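Local coordinates for ankyrin repeat domain protein (Legionella pneumophila subsp. pneumophila, PDB 6MCA), which is a Legionella effector (AnkH) that interacts with the host LARP7 component of the 7SK snRNP complex and combines ankyrin repeats with a cysteine protease-like region, at residues L147-D152 and V169-A174; F153-L158 and L392-Q397. One frame throughout, in Å; residues are numbered along the deposited sequence.

Interaction 1 of 2, residues L147-D152 and V169-A174; sequences LDFALD and VDIVNA
Phe149 lays one face of its ring over the backbone of Asn173 in a CH-pi contact: Asn173 CA stands 3.6 Å from the ring centroid, only 10° off the normal. The Asn173 CB continues the contact at Phe149 CZ (3.7 Å). With CG anti to the backbone N (chi1 -170°), the ring reaches out from helix 147-162 to the end of strand 168-172. The Asn173 amide stands nearly upright to it and turns away to accept bonds from the backbone N of Lys175 and Glu177, as suits an asparagine at a tight turn. Apolar packing is added at the ring's edge, where Ile171 CD1 lies 3.7 Å from Phe149 CE1.

The polar part runs through water. Asp152 OD2 accepts from two waters, at 3.1 and 2.9 Å; the first takes the Val172 N-H (2.8 Å to N) and the second donates to Val172 O (2.6 Å). Arg406 forms a salt bridge to the same oxygen. A flat aromatic thus fits closely against the turn, while one carboxylate oxygen, probably kept negative by the arginine, supplies through water the polar partners that the strand's last peptide groups need in a buried place.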
# COMPACT_ATOMS: atom_id res chain seq x y z
N LEU A 147 5.82 17.32 -5.00
CA LEU A 147 6.03 15.90 -5.31
C LEU A 147 6.87 15.20 -4.25
O LEU A 147 6.70 13.99 -4.03
CB LEU A 147 6.69 15.78 -6.68
CG LEU A 147 6.94 14.37 -7.24
CD1 LEU A 147 5.64 13.60 -7.34
CD2 LEU A 147 7.63 14.45 -8.59
N ASP A 148 7.77 15.93 -3.59
CA ASP A 148 8.69 15.29 -2.64
C ASP A 148 7.94 14.66 -1.48
O ASP A 148 8.37 13.62 -0.97
CB ASP A 148 9.70 16.31 -2.14
CG ASP A 148 10.80 16.60 -3.15
OD1 ASP A 148 11.10 15.70 -3.96
OD2 ASP A 148 11.36 17.71 -3.12
N PHE A 149 6.83 15.25 -1.05
CA PHE A 149 6.03 14.66 0.02
C PHE A 149 5.55 13.27 -0.36
O PHE A 149 5.72 12.30 0.39
CB PHE A 149 4.86 15.58 0.35
CG PHE A 149 4.10 15.21 1.60
CD1 PHE A 149 4.67 14.37 2.55
CD2 PHE A 149 2.83 15.70 1.82
CE1 PHE A 149 3.97 14.03 3.69
CE2 PHE A 149 2.13 15.36 2.95
CZ PHE A 149 2.69 14.53 3.89
N ALA A 150 4.94 13.15 -1.55
CA ALA A 150 4.44 11.85 -2.00
C ALA A 150 5.58 10.86 -2.17
O ALA A 150 5.48 9.70 -1.75
CB ALA A 150 3.67 12.02 -3.31
N LEU A 151 6.68 11.29 -2.79
CA LEU A 151 7.81 10.38 -3.00
C LEU A 151 8.37 9.88 -1.68
O LEU A 151 8.66 8.69 -1.53
CB LEU A 151 8.90 11.07 -3.82
CG LEU A 151 8.55 11.42 -5.27
CD1 LEU A 151 9.78 11.94 -6.01
CD2 LEU A 151 7.96 10.21 -5.99
N ASP A 152 8.53 10.78 -0.70
CA ASP A 152 9.08 10.38 0.59
C ASP A 152 8.14 9.45 1.34
O ASP A 152 8.59 8.49 1.97
CB ASP A 152 9.40 11.62 1.43
CG ASP A 152 10.50 12.47 0.82
OD1 ASP A 152 11.30 11.93 0.03
OD2 ASP A 152 10.56 13.67 1.14
N VAL A 169 8.62 6.73 12.13
CA VAL A 169 9.66 7.61 11.61
C VAL A 169 8.99 8.88 11.11
O VAL A 169 7.85 8.86 10.65
CB VAL A 169 10.50 6.94 10.50
CG1 VAL A 169 9.77 6.96 9.17
CG2 VAL A 169 11.86 7.61 10.38
N ASP A 170 9.69 10.00 11.23
CA ASP A 170 9.13 11.29 10.85
C ASP A 170 9.60 11.67 9.45
O ASP A 170 10.80 11.68 9.17
CB ASP A 170 9.51 12.37 11.86
CG ASP A 170 8.65 12.33 13.11
OD1 ASP A 170 8.33 11.22 13.58
OD2 ASP A 170 8.28 13.41 13.62
N ILE A 171 8.64 11.98 8.59
CA ILE A 171 8.93 12.48 7.25
C ILE A 171 8.50 13.94 7.19
O ILE A 171 7.91 14.48 8.11
CB ILE A 171 8.24 11.64 6.15
CG1 ILE A 171 6.72 11.78 6.24
CG2 ILE A 171 8.66 10.18 6.25
CD1 ILE A 171 5.99 11.21 5.04
N VAL A 172 8.82 14.59 6.07
CA VAL A 172 8.58 16.01 5.89
C VAL A 172 7.37 16.20 4.98
O VAL A 172 7.32 15.64 3.88
CB VAL A 172 9.82 16.71 5.31
CG1 VAL A 172 9.55 18.19 5.12
CG2 VAL A 172 11.02 16.50 6.21
N ASN A 173 6.40 16.99 5.44
CA ASN A 173 5.23 17.29 4.63
C ASN A 173 5.55 18.45 3.69
O ASN A 173 6.70 18.91 3.60
CB ASN A 173 4.02 17.57 5.52
CG ASN A 173 4.20 18.78 6.43
OD1 ASN A 173 5.09 19.61 6.24
ND2 ASN A 173 3.33 18.89 7.44
N ALA A 174 4.54 18.95 2.98
CA ALA A 174 4.76 20.01 2.00
C ALA A 174 5.04 21.37 2.64
O ALA A 174 5.37 22.31 1.92
CB ALA A 174 3.56 20.12 1.06
O HOH W 1 10.58 13.36 4.25
O HOH W 2 8.91 15.97 1.82

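Interaction 2 of 2, residues F153-L158 and L392-Q397; sequences FINAKL and LDECIQ
Asn155 lays its amide against the sulfur of Cys395, with the side chain of Glu394 beside it. Its CG is anti to the backbone N (chi1 172°), a torsion that carries the amide straight out across the gap between helices 147-162 and 373-399. Asn155 CG comes to 3.7 Å from Cys395 SG. The amide is probably turned over in the model, and its nitrogen sits too close to the sulfur, so which end faces the cysteine is doubtful. The reversed amide would bring its oxygen to the thiol and its nitrogen to the Glu394 side, a pairing that would suit both neighbours better.

Glu394 runs past Asn155 in the opposite direction, extended beyond CG, its carboxylate plane turned 53° from that of the amide. The carboxylate has weak, long ion pairs with Arg390 and Arg398, one on each side of it along its own helix, and Arg398 also touches Asn155. The helices come near here, 7.5 Å between Asn155 CA and Cys395 CA, a spacing that suits short side chains such as cysteine and asparagine. Helix 404-421 packs against both, through Ile413 on Ala156 and Leu414 on Cys395.

The contact is a light one, with 149 Å² buried between the segments: an amide against a thiol and a carboxylate side chain. With the amide's orientation in doubt, no hydrogen bond is defined across it. The two arginines beside Glu394, though distant, may add slightly to the stability of its charge.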
# COMPACT_ATOMS: atom_id res chain seq x y z
N PHE A 153 6.83 9.72 1.29
CA PHE A 153 5.88 8.81 1.92
C PHE A 153 5.96 7.42 1.31
O PHE A 153 6.05 6.42 2.03
CB PHE A 153 4.45 9.37 1.80
CG PHE A 153 3.40 8.44 2.35
CD1 PHE A 153 3.04 8.49 3.68
CD2 PHE A 153 2.76 7.53 1.52
CE1 PHE A 153 2.07 7.64 4.19
CE2 PHE A 153 1.79 6.68 2.02
CZ PHE A 153 1.45 6.73 3.36
N ILE A 154 5.94 7.35 -0.03
CA ILE A 154 5.99 6.06 -0.71
C ILE A 154 7.27 5.31 -0.34
O ILE A 154 7.25 4.12 -0.01
CB ILE A 154 5.87 6.24 -2.23
CG1 ILE A 154 4.49 6.81 -2.59
CG2 ILE A 154 6.12 4.93 -2.95
CD1 ILE A 154 4.40 7.32 -4.01
N ASN A 155 8.41 6.01 -0.39
CA ASN A 155 9.69 5.36 -0.11
C ASN A 155 9.78 4.90 1.33
O ASN A 155 10.26 3.79 1.60
CB ASN A 155 10.84 6.31 -0.45
CG ASN A 155 12.18 5.78 -0.01
OD1 ASN A 155 12.80 4.96 -0.69
ND2 ASN A 155 12.65 6.24 1.15
N ALA A 156 9.32 5.72 2.28
CA ALA A 156 9.39 5.34 3.69
C ALA A 156 8.50 4.13 3.97
O ALA A 156 8.91 3.21 4.69
CB ALA A 156 8.99 6.52 4.57
N LYS A 157 7.28 4.12 3.42
CA LYS A 157 6.40 2.97 3.62
C LYS A 157 7.00 1.71 3.00
O LYS A 157 7.00 0.64 3.62
CB LYS A 157 5.02 3.26 3.03
CG LYS A 157 4.21 4.28 3.80
CD LYS A 157 3.85 3.78 5.19
CE LYS A 157 2.98 2.54 5.12
NZ LYS A 157 2.81 1.92 6.46
N LEU A 158 7.53 1.82 1.78
CA LEU A 158 8.11 0.66 1.11
C LEU A 158 9.31 0.13 1.87
O LEU A 158 9.50 -1.08 1.97
CB LEU A 158 8.49 1.03 -0.32
CG LEU A 158 9.03 -0.11 -1.20
CD1 LEU A 158 8.00 -1.22 -1.32
CD2 LEU A 158 9.42 0.41 -2.57
N LEU A 392 16.61 1.30 -1.00
CA LEU A 392 17.80 1.83 -0.34
C LEU A 392 18.55 2.81 -1.25
O LEU A 392 18.99 3.88 -0.81
CB LEU A 392 18.71 0.69 0.10
CG LEU A 392 19.99 1.07 0.84
CD1 LEU A 392 19.68 1.95 2.04
CD2 LEU A 392 20.75 -0.17 1.27
N ASP A 393 18.70 2.45 -2.53
CA ASP A 393 19.39 3.32 -3.47
C ASP A 393 18.61 4.62 -3.69
O ASP A 393 19.22 5.69 -3.84
CB ASP A 393 19.60 2.60 -4.80
CG ASP A 393 20.59 1.46 -4.70
OD1 ASP A 393 21.29 1.38 -3.67
OD2 ASP A 393 20.66 0.65 -5.64
N GLU A 394 17.28 4.54 -3.73
CA GLU A 394 16.47 5.75 -3.84
C GLU A 394 16.74 6.69 -2.67
O GLU A 394 16.93 7.90 -2.85
CB GLU A 394 14.98 5.39 -3.89
CG GLU A 394 14.45 5.11 -5.28
CD GLU A 394 12.97 4.79 -5.28
OE1 GLU A 394 12.40 4.59 -4.18
OE2 GLU A 394 12.37 4.73 -6.37
N CYS A 395 16.76 6.14 -1.45
CA CYS A 395 17.05 6.97 -0.28
C CYS A 395 18.43 7.60 -0.37
O CYS A 395 18.60 8.81 -0.13
CB CYS A 395 16.93 6.13 1.00
SG CYS A 395 15.36 6.32 1.85
N ILE A 396 19.44 6.80 -0.73
CA ILE A 396 20.81 7.31 -0.79
C ILE A 396 20.93 8.41 -1.84
O ILE A 396 21.59 9.43 -1.61
CB ILE A 396 21.80 6.16 -1.06
CG1 ILE A 396 21.88 5.24 0.16
CG2 ILE A 396 23.17 6.70 -1.42
CD1 ILE A 396 22.67 3.99 -0.08
N GLN A 397 20.29 8.23 -2.99
CA GLN A 397 20.36 9.23 -4.04
C GLN A 397 19.63 10.51 -3.64
O GLN A 397 20.12 11.62 -3.89
CB GLN A 397 19.77 8.68 -5.34
CG GLN A 397 19.62 9.71 -6.44
CD GLN A 397 19.10 9.11 -7.74
OE1 GLN A 397 19.77 8.30 -8.37
NE2 GLN A 397 17.90 9.52 -8.14

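Both interactions draw on helix 147-162, its first turns in interaction 1 and the following ones in interaction 2, and their centres are 10 Å apart. Along the chain the segments alternate: 147-152, 153-158, 169-174, then 392-397 after more than two hundred further residues. Ile171 joins the two sites directly, with its CD1 3.9 Å from Phe153 CA and its CG2 4.0 Å from Ala156 CB. Helix 404-421 touches segments of both. Helix 147-162 thus meets the two-stranded sheet on one side and helix 373-399 on another, about a quarter-turn round its axis, consistent with its linking the end of the ankyrin-repeat part to the helices near the C-terminus.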